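Local coordinates for protein cycloalternan-forming enzyme (Listeria monocytogenes serovar 1/2a, PDB 5F7U) that is a multidomain member of glycosyl hydrolase family 31 that combines a TIM-barrel domain with beta domains and a family 6 carbohydrate-binding module, at residues D182-V187 against I198-P202; E119-T125 against L136-A142; Y416-K420 against Y468-N473. The protein carries 1 engineered substitution. All blocks are in the same frame, centred on the assembly; numbering follows the deposited sequence.

Interaction 1 (D182-V187 against I198-P202); sequences DTAEKV and IQKSP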
loop_
_atom_site.group_PDB
_atom_site.type_symbol
_atom_site.label_atom_id
_atom_site.label_comp_id
_atom_site.label_asym_id
_atom_site.label_seq_id
_atom_site.Cartn_x
_atom_site.Cartn_y
_atom_site.Cartn_z
ATOM N N ASP A 182 -29.187 24.009 -19.086
ATOM C CA ASP A 182 -28.972 23.606 -20.476
ATOM C C ASP A 182 -29.186 24.812 -21.379
ATOM O O ASP A 182 -30.231 25.465 -21.314
ATOM C CB ASP A 182 -29.948 22.475 -20.824
ATOM C CG ASP A 182 -29.697 21.861 -22.183
ATOM O OD1 ASP A 182 -28.631 22.111 -22.785
ATOM O OD2 ASP A 182 -30.565 21.086 -22.642
ATOM N N THR A 183 -28.178 25.125 -22.190
ATOM C CA THR A 183 -28.223 26.267 -23.116
ATOM C C THR A 183 -27.804 25.801 -24.514
ATOM O O THR A 183 -27.405 24.652 -24.690
ATOM C CB THR A 183 -27.306 27.436 -22.656
ATOM O OG1 THR A 183 -25.933 27.119 -22.927
ATOM C CG2 THR A 183 -27.480 27.746 -21.164
ATOM N N ALA A 184 -27.868 26.701 -25.497
ATOM C CA ALA A 184 -27.526 26.359 -26.879
ATOM C C ALA A 184 -26.102 25.832 -27.019
ATOM O O ALA A 184 -25.857 24.888 -27.778
ATOM C CB ALA A 184 -27.743 27.559 -27.797
ATOM N N GLU A 185 -25.179 26.425 -26.264
ATOM C CA GLU A 185 -23.752 26.161 -26.430
ATOM C C GLU A 185 -23.151 25.261 -25.354
ATOM O O GLU A 185 -22.063 24.727 -25.542
ATOM C CB GLU A 185 -22.957 27.470 -26.484
ATOM C CG GLU A 185 -23.479 28.499 -27.483
ATOM C CD GLU A 185 -24.458 29.509 -26.869
ATOM O OE1 GLU A 185 -25.196 29.175 -25.891
ATOM O OE2 GLU A 185 -24.493 30.662 -27.375
ATOM N N LYS A 186 -23.848 25.118 -24.227
ATOM C CA LYS A 186 -23.242 24.544 -23.021
ATOM C C LYS A 186 -24.304 23.926 -22.123
ATOM O O LYS A 186 -25.423 24.407 -22.067
ATOM C CB LYS A 186 -22.532 25.668 -22.270
ATOM C CG LYS A 186 -21.630 25.235 -21.137
ATOM C CD LYS A 186 -21.186 26.474 -20.382
ATOM C CE LYS A 186 -20.154 26.098 -19.339
ATOM N NZ LYS A 186 -19.595 27.320 -18.707
ATOM N N VAL A 187 -23.948 22.852 -21.420
ATOM C CA VAL A 187 -24.803 22.334 -20.349
ATOM C C VAL A 187 -23.950 22.249 -19.087
ATOM O O VAL A 187 -22.811 21.787 -19.149
ATOM C CB VAL A 187 -25.501 20.989 -20.723
ATOM C CG1 VAL A 187 -24.502 19.934 -21.196
ATOM C CG2 VAL A 187 -26.357 20.469 -19.575
ATOM N N ILE A 198 -20.010 21.388 -19.542
ATOM C CA ILE A 198 -19.862 20.640 -20.800
ATOM C C ILE A 198 -20.159 21.570 -21.980
ATOM O O ILE A 198 -21.301 21.965 -22.176
ATOM C CB ILE A 198 -20.782 19.397 -20.837
ATOM C CG1 ILE A 198 -20.455 18.444 -19.674
ATOM C CG2 ILE A 198 -20.671 18.648 -22.169
ATOM C CD1 ILE A 198 -21.642 17.611 -19.272
ATOM N N GLN A 199 -19.125 21.921 -22.736
ATOM C CA GLN A 199 -19.337 22.622 -24.017
ATOM C C GLN A 199 -19.937 21.628 -25.005
ATOM O O GLN A 199 -19.611 20.439 -24.955
ATOM C CB GLN A 199 -18.040 23.241 -24.556
ATOM C CG GLN A 199 -17.492 24.424 -23.742
ATOM C CD GLN A 199 -18.416 25.656 -23.640
ATOM O OE1 GLN A 199 -19.221 25.957 -24.539
ATOM N NE2 GLN A 199 -18.290 26.385 -22.529
ATOM N N LYS A 200 -20.845 22.099 -25.862
ATOM C CA LYS A 200 -21.549 21.201 -26.769
ATOM C C LYS A 200 -20.922 21.053 -28.149
ATOM O O LYS A 200 -21.081 20.020 -28.775
ATOM C CB LYS A 200 -23.006 21.625 -26.928
ATOM C CG LYS A 200 -23.833 21.436 -25.670
ATOM C CD LYS A 200 -25.280 21.736 -25.994
ATOM C CE LYS A 200 -26.170 21.502 -24.796
ATOM N NZ LYS A 200 -27.582 21.812 -25.176
ATOM N N SER A 201 -20.231 22.081 -28.632
ATOM C CA SER A 201 -19.730 22.070 -29.998
ATOM C C SER A 201 -18.357 22.745 -30.096
ATOM O O SER A 201 -18.291 23.968 -30.185
ATOM C CB SER A 201 -20.752 22.726 -30.939
ATOM O OG SER A 201 -20.297 22.677 -32.285
ATOM N N PRO A 202 -17.264 21.975 -30.085
ATOM C CA PRO A 202 -17.278 20.515 -29.909
ATOM C C PRO A 202 -17.486 20.111 -28.447
ATOM O O PRO A 202 -17.264 20.934 -27.530
ATOM C CB PRO A 202 -15.886 20.096 -30.392
ATOM C CG PRO A 202 -15.037 21.287 -30.141
ATOM C CD PRO A 202 -15.914 22.472 -30.421
HETATM O O HOH W 1 -30.516 19.908 -25.197
HETATM O O HOH W 2 -20.127 24.836 -27.657
#
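Lys200 stretches past the turn formed by Thr183, Ala184 and Glu185 and puts its ammonium group against Asp182. The two side chains meet at about a right angle, and Lys200 NZ approaches Asp182 OD1 on the syn lone pair, making a salt bridge of 2.6 Å. A second bond runs from Lys200 NZ to Thr183 O at 2.9 Å, so carboxylate and carbonyl together fix the end of the lysine. What gives it this reach is a chain fully extended beyond CG, whose methylenes pass the carbonyls of Glu185 and Ala184 on the way. With CG anti to the backbone N (chi1 -173°), the Asp182 carboxylate reaches the lysine end, and a water bonded to its OD2 makes a weak contact with Lys200 NZ. Thr183 braces the turn from within: both its backbone N and its OG1 donate to Lys186 O, the hydroxyl at 2.9 Å.

Val187 and Ile198 lie side by side and point the same way, with Val187 CG1 3.8 Å from Ile198 CB. Lys200 CE comes to 4.2 Å from Val187 CB, and Val127 of strand 106-129 touches both Val187 and Lys200. Lys186 and Gln199 occupy the other face, an extended lysine chain passing obliquely beside a bent glutamine; Lys186 NZ is paired with Glu197.

The backbones pair in antiparallel fashion. Val187 and Ile198 exchange two hydrogen bonds, Lys186 and Gln199 form the next, non-hydrogen-bonded pair, and Lys200 N donates to Glu185 O at 2.9 Å. A water bonded to Ser201 N also reaches that carbonyl. This is the open end of the beta hairpin of strands 186-190 and 194-200, part of the galactose mutarotase-like beta domain found at the N-terminal side of family 31 glycosyl hydrolases.

Interaction 2 (E119-T125 against L136-A142); sequences EYVQDVT and LNMTATA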
loop_
_atom_site.group_PDB
_atom_site.type_symbol
_atom_site.label_atom_id
_atom_site.label_comp_id
_atom_site.label_asym_id
_atom_site.label_seq_id
_atom_site.Cartn_x
_atom_site.Cartn_y
_atom_site.Cartn_z
ATOM N N GLU A 119 -13.096 6.461 -34.059
ATOM C CA GLU A 119 -14.218 7.391 -34.198
ATOM C C GLU A 119 -14.307 8.126 -32.870
ATOM O O GLU A 119 -14.078 7.523 -31.808
ATOM C CB GLU A 119 -15.517 6.641 -34.454
ATOM C CG GLU A 119 -15.524 5.848 -35.758
ATOM C CD GLU A 119 -16.806 5.071 -35.996
ATOM O OE1 GLU A 119 -17.669 4.959 -35.088
ATOM O OE2 GLU A 119 -16.943 4.548 -37.117
ATOM N N TYR A 120 -14.598 9.422 -32.921
ATOM C CA TYR A 120 -14.633 10.238 -31.708
ATOM C C TYR A 120 -15.954 10.952 -31.599
ATOM O O TYR A 120 -16.642 11.126 -32.582
ATOM C CB TYR A 120 -13.506 11.276 -31.693
ATOM C CG TYR A 120 -12.114 10.695 -31.759
ATOM C CD1 TYR A 120 -11.437 10.347 -30.580
ATOM C CD2 TYR A 120 -11.458 10.513 -32.995
ATOM C CE1 TYR A 120 -10.149 9.820 -30.621
ATOM C CE2 TYR A 120 -10.172 9.976 -33.046
ATOM C CZ TYR A 120 -9.532 9.641 -31.854
ATOM O OH TYR A 120 -8.257 9.116 -31.891
ATOM N N VAL A 121 -16.308 11.340 -30.378
ATOM C CA VAL A 121 -17.459 12.212 -30.155
ATOM C C VAL A 121 -17.150 13.548 -30.832
ATOM O O VAL A 121 -16.054 14.099 -30.654
ATOM C CB VAL A 121 -17.737 12.411 -28.640
ATOM C CG1 VAL A 121 -18.789 13.482 -28.419
ATOM C CG2 VAL A 121 -18.187 11.102 -28.002
ATOM N N GLN A 122 -18.111 14.046 -31.611
ATOM C CA GLN A 122 -18.023 15.387 -32.185
ATOM C C GLN A 122 -18.762 16.382 -31.284
ATOM O O GLN A 122 -18.132 16.997 -30.420
ATOM C CB GLN A 122 -18.523 15.409 -33.641
ATOM C CG GLN A 122 -18.590 16.797 -34.302
ATOM C CD GLN A 122 -17.280 17.565 -34.243
ATOM O OE1 GLN A 122 -16.209 17.014 -34.519
ATOM N NE2 GLN A 122 -17.357 18.862 -33.900
ATOM N N ASP A 123 -20.082 16.510 -31.468
ATOM C CA ASP A 123 -20.910 17.463 -30.727
ATOM C C ASP A 123 -21.972 16.801 -29.860
ATOM O O ASP A 123 -22.418 15.692 -30.151
ATOM C CB ASP A 123 -21.644 18.398 -31.708
ATOM C CG ASP A 123 -20.700 19.242 -32.544
ATOM O OD1 ASP A 123 -19.541 19.443 -32.161
ATOM O OD2 ASP A 123 -21.127 19.719 -33.612
ATOM N N VAL A 124 -22.397 17.516 -28.818
ATOM C CA VAL A 124 -23.651 17.201 -28.106
ATOM C C VAL A 124 -24.790 17.819 -28.913
ATOM O O VAL A 124 -24.810 19.037 -29.115
ATOM C CB VAL A 124 -23.654 17.772 -26.668
ATOM C CG1 VAL A 124 -24.981 17.486 -25.959
ATOM C CG2 VAL A 124 -22.483 17.203 -25.867
ATOM N N THR A 125 -25.719 16.990 -29.387
ATOM C CA THR A 125 -26.855 17.480 -30.155
ATOM C C THR A 125 -28.092 17.707 -29.294
ATOM O O THR A 125 -28.925 18.551 -29.622
ATOM C CB THR A 125 -27.203 16.562 -31.348
ATOM O OG1 THR A 125 -27.522 15.256 -30.870
ATOM C CG2 THR A 125 -26.038 16.456 -32.287
ATOM N N LEU A 136 -26.384 12.490 -22.829
ATOM C CA LEU A 136 -25.926 13.428 -23.853
ATOM C C LEU A 136 -25.951 12.692 -25.183
ATOM O O LEU A 136 -25.203 11.742 -25.375
ATOM C CB LEU A 136 -24.508 13.927 -23.530
ATOM C CG LEU A 136 -24.246 14.517 -22.133
ATOM C CD1 LEU A 136 -22.788 14.961 -22.005
ATOM C CD2 LEU A 136 -25.160 15.691 -21.829
ATOM N N ASN A 137 -26.852 13.101 -26.075
ATOM C CA ASN A 137 -26.913 12.536 -27.420
ATOM C C ASN A 137 -25.858 13.214 -28.262
ATOM O O ASN A 137 -25.790 14.451 -28.295
ATOM C CB ASN A 137 -28.312 12.717 -27.998
ATOM C CG ASN A 137 -29.336 11.847 -27.297
ATOM O OD1 ASN A 137 -29.230 10.622 -27.312
ATOM N ND2 ASN A 137 -30.330 12.468 -26.700
ATOM N N MET A 138 -25.043 12.418 -28.950
ATOM C CA MET A 138 -23.864 12.943 -29.619
ATOM C C MET A 138 -23.775 12.585 -31.091
ATOM O O MET A 138 -24.358 11.590 -31.534
ATOM C CB MET A 138 -22.611 12.452 -28.896
ATOM C CG MET A 138 -22.470 13.038 -27.510
ATOM S SD MET A 138 -21.357 12.084 -26.477
ATOM C CE MET A 138 -20.915 13.364 -25.307
ATOM N N THR A 139 -23.052 13.414 -31.839
ATOM C CA THR A 139 -22.621 13.052 -33.200
ATOM C C THR A 139 -21.211 12.484 -33.099
ATOM O O THR A 139 -20.542 12.642 -32.074
ATOM C CB THR A 139 -22.637 14.224 -34.182
ATOM O OG1 THR A 139 -21.980 15.349 -33.589
ATOM C CG2 THR A 139 -24.068 14.576 -34.539
ATOM N N ALA A 140 -20.784 11.798 -34.151
ATOM C CA ALA A 140 -19.460 11.193 -34.218
ATOM C C ALA A 140 -18.659 11.816 -35.360
ATOM O O ALA A 140 -19.218 12.300 -36.352
ATOM C CB ALA A 140 -19.579 9.685 -34.400
ATOM N N THR A 141 -17.344 11.796 -35.222
ATOM C CA THR A 141 -16.451 12.372 -36.238
ATOM C C THR A 141 -16.386 11.555 -37.536
ATOM O O THR A 141 -16.051 12.093 -38.583
ATOM C CB THR A 141 -15.022 12.518 -35.708
ATOM O OG1 THR A 141 -14.543 11.239 -35.286
ATOM C CG2 THR A 141 -14.949 13.495 -34.564
ATOM N N ALA A 142 -16.682 10.259 -37.441
ATOM C CA ALA A 142 -16.687 9.332 -38.568
ATOM C C ALA A 142 -17.658 8.212 -38.258
ATOM O O ALA A 142 -18.010 8.004 -37.093
ATOM C CB ALA A 142 -15.285 8.768 -38.818
HETATM O O HOH W 3 -19.933 6.452 -35.813
HETATM O O HOH W 4 -22.140 17.416 -35.266
#
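The Tyr120 ring meets Thr141 at its edge rather than over a face: Thr141 OG1 lies in the ring plane, 3.9 Å from Tyr120 CD2. Thr141 OG1 accepts from Tyr120 N at 3.0 Å; a chi1 of 58° sets this hydroxyl between its own backbone N and carbonyl carbon, facing the neighbouring strand. Thr141 N returns the bond to Tyr120 O, in the carbonyl plane. Of the carboxylates, Asp123 is met from above its plane by Gln122 NE2, while Glu119 CD sits 3.4 Å from Ala142 O and the two residues share a water; the main partners of Glu119 are Lys88 and Trp227.

Thr139 handles the irregularity in the pairing. Thr139 O takes Gln122 N at 2.8 Å and Thr139 OG1 takes Asp123 N at 3.1 Å, while Thr139 N donates to Asp123 O, so two successive N-H groups are satisfied by one residue. Met138 has two conformers; in the one described it appears to pack on Val121 and more loosely on Val124, and Tyr203 touches all three. Between the pairs Val121-Ala140 and Val124-Met138 the register slips by one: a beta bulge in the antiparallel hairpin of strands 106-129 and 134-140.

Interaction 3 (Y416-K420 against Y468-N473); sequences YTAKK and YEQRDN. With GLC (alpha-D-glucopyranose), chain C; GLC (alpha-D-glucopyranose), chain B.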
loop_
_atom_site.group_PDB
_atom_site.type_symbol
_atom_site.label_atom_id
_atom_site.label_comp_id
_atom_site.label_asym_id
_atom_site.label_seq_id
_atom_site.Cartn_x
_atom_site.Cartn_y
_atom_site.Cartn_z
ATOM N N TYR A 416 -1.573 -42.806 2.407
ATOM C CA TYR A 416 -3.048 -42.866 2.349
ATOM C C TYR A 416 -3.478 -43.748 1.170
ATOM O O TYR A 416 -2.690 -43.983 0.243
ATOM C CB TYR A 416 -3.644 -41.455 2.158
ATOM C CG TYR A 416 -3.040 -40.720 0.974
ATOM C CD1 TYR A 416 -3.577 -40.872 -0.317
ATOM C CD2 TYR A 416 -1.906 -39.906 1.130
ATOM C CE1 TYR A 416 -3.013 -40.217 -1.409
ATOM C CE2 TYR A 416 -1.337 -39.249 0.040
ATOM C CZ TYR A 416 -1.892 -39.408 -1.220
ATOM O OH TYR A 416 -1.337 -38.761 -2.287
ATOM N N THR A 417 -4.730 -44.200 1.187
ATOM C CA THR A 417 -5.321 -44.813 0.007
ATOM C C THR A 417 -5.828 -43.676 -0.875
ATOM O O THR A 417 -6.637 -42.844 -0.431
ATOM C CB THR A 417 -6.438 -45.795 0.391
ATOM O OG1 THR A 417 -5.878 -46.819 1.218
ATOM C CG2 THR A 417 -7.077 -46.444 -0.854
ATOM N N ALA A 418 -5.334 -43.627 -2.113
ATOM C CA ALA A 418 -5.719 -42.570 -3.050
ATOM C C ALA A 418 -7.224 -42.599 -3.304
ATOM O O ALA A 418 -7.850 -43.673 -3.282
ATOM C CB ALA A 418 -4.956 -42.695 -4.355
ATOM N N LYS A 419 -7.796 -41.420 -3.513
ATOM C CA LYS A 419 -9.226 -41.295 -3.760
ATOM C C LYS A 419 -9.488 -40.848 -5.187
ATOM O O LYS A 419 -8.816 -39.953 -5.705
ATOM C CB LYS A 419 -9.877 -40.338 -2.763
ATOM C CG LYS A 419 -9.893 -40.830 -1.321
ATOM C CD LYS A 419 -10.541 -39.795 -0.408
ATOM C CE LYS A 419 -10.787 -40.342 0.995
ATOM N NZ LYS A 419 -11.638 -41.551 0.997
ATOM N N LYS A 420 -10.462 -41.504 -5.814
ATOM C CA LYS A 420 -10.908 -41.161 -7.160
ATOM C C LYS A 420 -12.015 -40.102 -7.104
ATOM O O LYS A 420 -12.547 -39.794 -6.027
ATOM C CB LYS A 420 -11.417 -42.421 -7.879
ATOM C CG LYS A 420 -10.381 -43.523 -8.097
ATOM C CD LYS A 420 -9.495 -43.257 -9.310
ATOM C CE LYS A 420 -8.929 -44.556 -9.882
ATOM N NZ LYS A 420 -7.654 -44.270 -10.603
ATOM N N TYR A 468 1.746 -39.397 -10.642
ATOM C CA TYR A 468 1.513 -39.272 -9.199
ATOM C C TYR A 468 0.033 -39.504 -8.951
ATOM O O TYR A 468 -0.806 -38.666 -9.305
ATOM C CB TYR A 468 1.952 -37.892 -8.665
ATOM C CG TYR A 468 2.168 -37.863 -7.174
ATOM C CD1 TYR A 468 3.379 -38.283 -6.622
ATOM C CD2 TYR A 468 1.161 -37.402 -6.300
ATOM C CE1 TYR A 468 3.594 -38.261 -5.247
ATOM C CE2 TYR A 468 1.368 -37.368 -4.919
ATOM C CZ TYR A 468 2.588 -37.798 -4.397
ATOM O OH TYR A 468 2.831 -37.789 -3.037
ATOM N N GLU A 469 -0.278 -40.665 -8.368
ATOM C CA GLU A 469 -1.650 -41.192 -8.342
ATOM C C GLU A 469 -2.749 -40.180 -7.985
ATOM O O GLU A 469 -3.684 -39.976 -8.776
ATOM C CB GLU A 469 -1.732 -42.424 -7.441
ATOM C CG GLU A 469 -3.048 -43.175 -7.548
ATOM C CD GLU A 469 -3.090 -44.432 -6.688
ATOM O OE1 GLU A 469 -2.243 -44.605 -5.781
ATOM O OE2 GLU A 469 -4.002 -45.250 -6.906
ATOM N N GLN A 470 -2.633 -39.545 -6.814
ATOM C CA GLN A 470 -3.670 -38.617 -6.349
ATOM C C GLN A 470 -3.859 -37.426 -7.270
ATOM O O GLN A 470 -4.987 -37.026 -7.537
ATOM C CB GLN A 470 -3.421 -38.141 -4.908
ATOM C CG GLN A 470 -4.634 -37.452 -4.271
ATOM C CD GLN A 470 -5.868 -38.343 -4.284
ATOM O OE1 GLN A 470 -5.802 -39.494 -3.886
ATOM N NE2 GLN A 470 -6.991 -37.815 -4.751
ATOM N N ARG A 471 -2.741 -36.880 -7.747
ATOM C CA ARG A 471 -2.743 -35.731 -8.635
ATOM C C ARG A 471 -3.404 -36.126 -9.965
ATOM O O ARG A 471 -4.235 -35.378 -10.483
ATOM C CB ARG A 471 -1.305 -35.252 -8.835
ATOM C CG ARG A 471 -1.133 -33.808 -9.272
ATOM C CD ARG A 471 0.339 -33.621 -9.657
ATOM N NE ARG A 471 0.557 -33.991 -11.060
ATOM C CZ ARG A 471 1.627 -34.604 -11.558
ATOM N NH1 ARG A 471 1.663 -34.851 -12.857
ATOM N NH2 ARG A 471 2.657 -34.978 -10.794
ATOM N N ASP A 472 -3.052 -37.307 -10.483
ATOM C CA ASP A 472 -3.647 -37.846 -11.717
ATOM C C ASP A 472 -5.168 -38.038 -11.581
ATOM O O ASP A 472 -5.928 -37.605 -12.450
ATOM C CB ASP A 472 -2.924 -39.136 -12.158
ATOM C CG ASP A 472 -1.483 -38.881 -12.587
ATOM O OD1 ASP A 472 -1.189 -37.765 -13.097
ATOM O OD2 ASP A 472 -0.626 -39.774 -12.402
ATOM N N ASN A 473 -5.598 -38.636 -10.469
ATOM C CA ASN A 473 -7.028 -38.777 -10.152
ATOM C C ASN A 473 -7.771 -37.432 -10.143
ATOM O O ASN A 473 -8.819 -37.283 -10.788
ATOM C CB ASN A 473 -7.219 -39.484 -8.800
ATOM C CG ASN A 473 -6.823 -40.956 -8.817
ATOM O OD1 ASN A 473 -6.533 -41.545 -9.858
ATOM N ND2 ASN A 473 -6.803 -41.557 -7.632
HETATM C C1 GLC C . 1.047 -41.669 -1.213
HETATM C C2 GLC C . 0.032 -42.811 -1.052
HETATM C C3 GLC C . -0.002 -43.713 -2.289
HETATM C C4 GLC C . -0.211 -42.900 -3.565
HETATM C C5 GLC C . 0.808 -41.755 -3.667
HETATM C C6 GLC C . 0.482 -40.822 -4.824
HETATM O O2 GLC C . 0.343 -43.590 0.106
HETATM O O3 GLC C . -1.066 -44.663 -2.164
HETATM O O4 GLC C . -0.087 -43.750 -4.707
HETATM O O5 GLC C . 0.820 -40.976 -2.456
HETATM O O6 GLC C . -0.806 -40.228 -4.605
HETATM C C1 GLC B . 5.521 -41.723 -4.180
HETATM C C2 GLC B . 6.587 -42.729 -3.677
HETATM C C3 GLC B . 6.186 -43.486 -2.396
HETATM C C4 GLC B . 5.571 -42.556 -1.349
HETATM C C5 GLC B . 4.407 -41.857 -2.052
HETATM C C6 GLC B . 3.414 -41.167 -1.124
HETATM O O1 GLC B . 4.514 -42.362 -4.992
HETATM O O2 GLC B . 6.888 -43.675 -4.711
HETATM O O3 GLC B . 7.316 -44.156 -1.832
HETATM O O4 GLC B . 5.110 -43.302 -0.218
HETATM O O5 GLC B . 4.900 -40.998 -3.095
HETATM O O6 GLC B . 2.389 -42.165 -1.017
HETATM O O HOH W 5 0.677 -37.157 -1.590
HETATM O O HOH W 6 -3.436 -45.690 -3.041
HETATM O O HOH W 7 -6.603 -44.305 -7.488
#
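Tyr416 and Tyr468 share one glucose and one water: each ring has the chain C glucose over a face, and a single water bridges the two hydroxyls. Glucose C2 sits 3.8 Å above the centre of the Tyr416 ring, whereas C6 is offset toward the rim of Tyr468. Glucose O6 is gripped by Tyr416 OH at 2.8 Å and by Gln470 N, an amide of the first helical turn. Glu469 OE1 accepts from glucose O4 at 2.6 Å, and its extended chain lies against Ala418 CB.

Gln470 also clamps Lys419 with both ends of its amide. Gln470 OE1 takes Lys419 N at 2.8 Å on an in-plane lone pair, and Gln470 NE2 donates to Lys419 O at 3.0 Å; the bend at chi2 (56°) turns the amide toward that backbone. NE2 also bonds Asp474. Further along, Lys420 NZ reaches Asn473 OD1 at 3.0 Å from above the amide plane.

Tyr468 is the N-cap of helix 469-481, and with Glu469 and Gln470 it brings the start of that helix to the glucose. Facing it is the loop that follows barrel strand 396-399 and precedes helix 439-448, with Phe425 edge-to-face with Tyr416.

Overall arrangement
Interactions 1 and 2 belong to the same beta region and touch directly: strand 106-129 pairs with 134-140, and a probable single backbone bond, Val124 N to Lys200 O, ties it to the end of strand 194-200. All three contacts are partly buried and none is wholly core; interaction 1 has the largest share of exposed residues, five of ten. Both hairpin contacts pack apolar side chains on one face, but interaction 1 adds a salt bridge at a turn, while interaction 2 uses threonine hydroxyls around a bulge. Interaction 3 stands apart in the TIM-barrel domain, its nearest atoms about 48 Å from interaction 2. There side-chain amides replace strand pairing, and aromatic faces turn to bound glucose.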